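Local coordinates for PAAR motif family protein (Pseudomonas aeruginosa, PDB 6XRF) that is the N-terminal helical piece of a PAAR-motif protein, which probably sits at the tip of a type VI secretion spike, at residues 4-12 against 44-52. Sequence-based numbering, arbitrary orientation.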
ATOM      1  N   GLN C   4       9.323  -1.405 -13.590  1.00 81.10           N
ATOM      2  CA  GLN C   4       8.781  -2.745 -13.785  1.00 79.09           C
ATOM      3  C   GLN C   4       7.587  -3.007 -12.877  1.00 71.31           C
ATOM      4  O   GLN C   4       6.527  -3.450 -13.334  1.00 71.14           O
ATOM      5  CB  GLN C   4       9.893  -3.765 -13.515  1.00 81.94           C
ATOM      6  CG  GLN C   4       9.802  -5.073 -14.281  1.00 84.23           C
ATOM      7  CD  GLN C   4      10.871  -6.070 -13.847  1.00 86.21           C
ATOM      8  OE1 GLN C   4      11.488  -5.917 -12.790  1.00 86.26           O
ATOM      9  NE2 GLN C   4      11.093  -7.095 -14.662  1.00 87.95           N
ATOM     10  N   ALA C   5       7.744  -2.725 -11.581  1.00 65.35           N
ATOM     11  CA  ALA C   5       6.732  -3.097 -10.596  1.00 59.53           C
ATOM     12  C   ALA C   5       5.598  -2.080 -10.530  1.00 57.03           C
ATOM     13  O   ALA C   5       4.424  -2.464 -10.466  1.00 53.50           O
ATOM     14  CB  ALA C   5       7.382  -3.254  -9.220  1.00 54.14           C
ATOM     15  N   ALA C   6       5.925  -0.785 -10.529  1.00 57.91           N
ATOM     16  CA  ALA C   6       4.880   0.233 -10.540  1.00 55.69           C
ATOM     17  C   ALA C   6       3.935   0.025 -11.717  1.00 54.32           C
ATOM     18  O   ALA C   6       2.716   0.174 -11.579  1.00 54.29           O
ATOM     19  CB  ALA C   6       5.501   1.629 -10.592  1.00 54.93           C
ATOM     20  N   ALA C   7       4.478  -0.332 -12.882  1.00 52.44           N
ATOM     21  CA  ALA C   7       3.628  -0.619 -14.030  1.00 52.49           C
ATOM     22  C   ALA C   7       2.821  -1.891 -13.801  1.00 53.14           C
ATOM     23  O   ALA C   7       1.610  -1.926 -14.048  1.00 52.03           O
ATOM     24  CB  ALA C   7       4.472  -0.734 -15.299  1.00 55.66           C
ATOM     25  N   ARG C   8       3.476  -2.955 -13.325  1.00 54.22           N
ATOM     26  CA  ARG C   8       2.753  -4.189 -13.037  1.00 53.39           C
ATOM     27  C   ARG C   8       1.660  -3.941 -12.004  1.00 54.15           C
ATOM     28  O   ARG C   8       0.510  -4.362 -12.183  1.00 54.18           O
ATOM     29  CB  ARG C   8       3.722  -5.272 -12.560  1.00 53.01           C
ATOM     30  CG  ARG C   8       3.091  -6.663 -12.430  1.00 51.75           C
ATOM     31  CD  ARG C   8       4.128  -7.747 -12.133  1.00 55.67           C
ATOM     32  NE  ARG C   8       3.518  -8.918 -11.498  1.00 58.60           N
ATOM     33  CZ  ARG C   8       4.164 -10.040 -11.185  1.00 61.35           C
ATOM     34  NH1 ARG C   8       5.457 -10.171 -11.448  1.00 64.18           N
ATOM     35  NH2 ARG C   8       3.511 -11.038 -10.609  1.00 61.71           N
ATOM     36  N   LEU C   9       1.997  -3.240 -10.918  1.00 41.90           N
ATOM     37  CA  LEU C   9       1.018  -3.001  -9.860  1.00 41.73           C
ATOM     38  C   LEU C   9      -0.150  -2.174 -10.379  1.00 42.07           C
ATOM     39  O   LEU C   9      -1.314  -2.562 -10.230  1.00 42.67           O
ATOM     40  CB  LEU C   9       1.687  -2.305  -8.673  1.00 41.54           C
ATOM     41  CG  LEU C   9       0.902  -2.256  -7.362  1.00 40.68           C
ATOM     42  CD1 LEU C   9       0.354  -3.618  -6.964  1.00 42.16           C
ATOM     43  CD2 LEU C   9       1.798  -1.706  -6.250  1.00 42.03           C
ATOM     44  N   GLY C  10       0.146  -1.030 -10.995  1.00 41.13           N
ATOM     45  CA  GLY C  10      -0.918  -0.188 -11.518  1.00 41.68           C
ATOM     46  C   GLY C  10      -1.794  -0.914 -12.519  1.00 43.54           C
ATOM     47  O   GLY C  10      -3.010  -0.709 -12.559  1.00 46.34           O
ATOM     48  N   ASP C  11      -1.190  -1.775 -13.340  1.00 43.14           N
ATOM     49  CA  ASP C  11      -1.969  -2.579 -14.274  1.00 45.63           C
ATOM     50  C   ASP C  11      -2.844  -3.584 -13.534  1.00 44.50           C
ATOM     51  O   ASP C  11      -4.046  -3.697 -13.804  1.00 43.71           O
ATOM     52  CB  ASP C  11      -1.035  -3.300 -15.245  1.00 48.91           C
ATOM     53  CG  ASP C  11      -1.784  -4.101 -16.284  1.00 53.05           C
ATOM     54  OD1 ASP C  11      -2.350  -3.483 -17.209  1.00 54.86           O
ATOM     55  OD2 ASP C  11      -1.812  -5.347 -16.177  1.00 54.62           O
ATOM     56  N   GLU C  12      -2.255  -4.326 -12.595  1.00 44.54           N
ATOM     57  CA  GLU C  12      -3.004  -5.370 -11.904  1.00 44.13           C
ATOM     58  C   GLU C  12      -4.209  -4.797 -11.164  1.00 44.25           C
ATOM     59  O   GLU C  12      -5.312  -5.351 -11.241  1.00 43.55           O
ATOM     60  CB  GLU C  12      -2.085  -6.121 -10.938  1.00 43.24           C
ATOM     61  CG  GLU C  12      -1.565  -7.444 -11.498  1.00 45.63           C
ATOM     62  CD  GLU C  12      -0.412  -8.020 -10.695  1.00 45.53           C
ATOM     63  OE1 GLU C  12      -0.227  -7.601  -9.535  1.00 44.92           O
ATOM     64  OE2 GLU C  12       0.315  -8.887 -11.229  1.00 47.12           O
ATOM     65  N   GLY C  44      10.870  -3.221  -2.355  1.00106.71           N
ATOM     66  CA  GLY C  44      10.132  -2.185  -1.665  1.00100.31           C
ATOM     67  C   GLY C  44       8.680  -2.529  -1.411  1.00 89.15           C
ATOM     68  O   GLY C  44       8.280  -3.693  -1.498  1.00 85.07           O
ATOM     69  N   GLY C  45       7.880  -1.512  -1.087  1.00 83.08           N
ATOM     70  CA  GLY C  45       6.456  -1.735  -0.901  1.00 75.61           C
ATOM     71  C   GLY C  45       5.781  -2.263  -2.152  1.00 69.62           C
ATOM     72  O   GLY C  45       4.976  -3.196  -2.087  1.00 68.33           O
ATOM     73  N   LEU C  46       6.095  -1.674  -3.309  1.00 65.29           N
ATOM     74  CA  LEU C  46       5.478  -2.118  -4.554  1.00 58.16           C
ATOM     75  C   LEU C  46       5.726  -3.605  -4.779  1.00 52.35           C
ATOM     76  O   LEU C  46       4.781  -4.384  -4.964  1.00 50.52           O
ATOM     77  CB  LEU C  46       6.010  -1.293  -5.723  1.00 59.49           C
ATOM     78  CG  LEU C  46       5.768   0.217  -5.640  1.00 61.22           C
ATOM     79  CD1 LEU C  46       6.589   0.957  -6.683  1.00 64.85           C
ATOM     80  CD2 LEU C  46       4.288   0.533  -5.809  1.00 59.13           C
ATOM     81  N   ALA C  47       6.993  -4.022  -4.743  1.00 41.21           N
ATOM     82  CA  ALA C  47       7.308  -5.439  -4.884  1.00 40.36           C
ATOM     83  C   ALA C  47       6.509  -6.288  -3.899  1.00 37.45           C
ATOM     84  O   ALA C  47       5.998  -7.356  -4.258  1.00 36.12           O
ATOM     85  CB  ALA C  47       8.809  -5.663  -4.688  1.00 38.96           C
ATOM     86  N   ALA C  48       6.384  -5.827  -2.653  1.00 38.74           N
ATOM     87  CA  ALA C  48       5.692  -6.616  -1.638  1.00 42.08           C
ATOM     88  C   ALA C  48       4.224  -6.811  -1.998  1.00 41.86           C
ATOM     89  O   ALA C  48       3.700  -7.931  -1.941  1.00 40.91           O
ATOM     90  CB  ALA C  48       5.820  -5.942  -0.271  1.00 44.87           C
ATOM     91  N   VAL C  49       3.541  -5.726  -2.368  1.00 41.99           N
ATOM     92  CA  VAL C  49       2.119  -5.819  -2.685  1.00 39.56           C
ATOM     93  C   VAL C  49       1.898  -6.740  -3.879  1.00 37.55           C
ATOM     94  O   VAL C  49       0.929  -7.508  -3.916  1.00 36.30           O
ATOM     95  CB  VAL C  49       1.542  -4.412  -2.929  1.00 40.70           C
ATOM     96  CG1 VAL C  49       0.071  -4.484  -3.294  1.00 40.01           C
ATOM     97  CG2 VAL C  49       1.734  -3.542  -1.691  1.00 41.65           C
ATOM     98  N   ILE C  50       2.797  -6.691  -4.865  1.00 38.30           N
ATOM     99  CA  ILE C  50       2.679  -7.572  -6.027  1.00 37.17           C
ATOM    100  C   ILE C  50       2.725  -9.032  -5.590  1.00 35.50           C
ATOM    101  O   ILE C  50       1.859  -9.836  -5.955  1.00 33.92           O
ATOM    102  CB  ILE C  50       3.781  -7.251  -7.053  1.00 35.98           C
ATOM    103  CG1 ILE C  50       3.368  -6.047  -7.907  1.00 37.26           C
ATOM    104  CG2 ILE C  50       4.070  -8.456  -7.939  1.00 35.44           C
ATOM    105  CD1 ILE C  50       4.530  -5.276  -8.484  1.00 38.45           C
ATOM    106  N   LEU C  51       3.736  -9.393  -4.798  1.00 35.67           N
ATOM    107  CA  LEU C  51       3.876 -10.780  -4.359  1.00 36.87           C
ATOM    108  C   LEU C  51       2.664 -11.226  -3.548  1.00 35.97           C
ATOM    109  O   LEU C  51       2.207 -12.369  -3.681  1.00 33.46           O
ATOM    110  CB  LEU C  51       5.162 -10.932  -3.546  1.00 37.36           C
ATOM    111  CG  LEU C  51       5.486 -12.298  -2.941  1.00 36.62           C
ATOM    112  CD1 LEU C  51       5.714 -13.343  -4.020  1.00 36.07           C
ATOM    113  CD2 LEU C  51       6.714 -12.183  -2.028  1.00 36.87           C
ATOM    114  N   ALA C  52       2.133 -10.339  -2.702  1.00 36.68           N
ATOM    115  CA  ALA C  52       0.924 -10.665  -1.950  1.00 37.68           C
ATOM    116  C   ALA C  52      -0.211 -11.068  -2.884  1.00 38.99           C
ATOM    117  O   ALA C  52      -0.997 -11.972  -2.568  1.00 37.33           O
ATOM    118  CB  ALA C  52       0.514  -9.472  -1.086  1.00 38.03           C
TER
HETATM  119  O   HOH W   1       0.935  -9.773  -8.348  1.00 28.55           O
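I50 inserts as a knob into a hole formed by A5, R8, L9 and E12. Its CD1 lies 3.6 Å from A5 CB and also against the A5 carbonyl oxygen. That oxygen already accepts the helical hydrogen bond from L9 N. The I50 CG1 branch faces L9, with L9 CD1 4.0 Å away.

L9 divides its two methyls between neighbours on helix 45-57. Its CG is anti to the backbone N (chi1 -167°), which carries the fork across the interface. CD2 meets L46 CD2 at 3.4 Å, while CD1 touches V49 CG1 at 3.8 Å. The side chains of L9 and V49 cross at about a right angle. L46 also rests its CD1 on A6 CB. This apolar side is the close-packed part of the contact. Both L46 and V49 pack further on apolar side chains of other protein chains.

The R8 and E12 side is looser and more polar. The extended R8 chain lays one guanidinium face over I50 CG2, with the methyl 3.5 Å above the plane and offset toward the rim. R8 NE forms a salt bridge with E12 OE2 at 3.2 Å. This bond is nearly straight (168°), and the oxygen lies close to the guanidinium plane, which helps hold the group flat over I50. A water donates to E12 OE1 and to the I50 carbonyl oxygen, linking the two helices. No direct hydrogen bond joins 4-12 to 44-52.

Helix 25-37 packs on A48, L51 and A52 of helix 45-57. The axes of 4-12 and 45-52 come within 9.1 Å and cross at 43°, a helix-helix packing with a single knob in a hole, I50, between the first and last helices of this N-terminal helical piece.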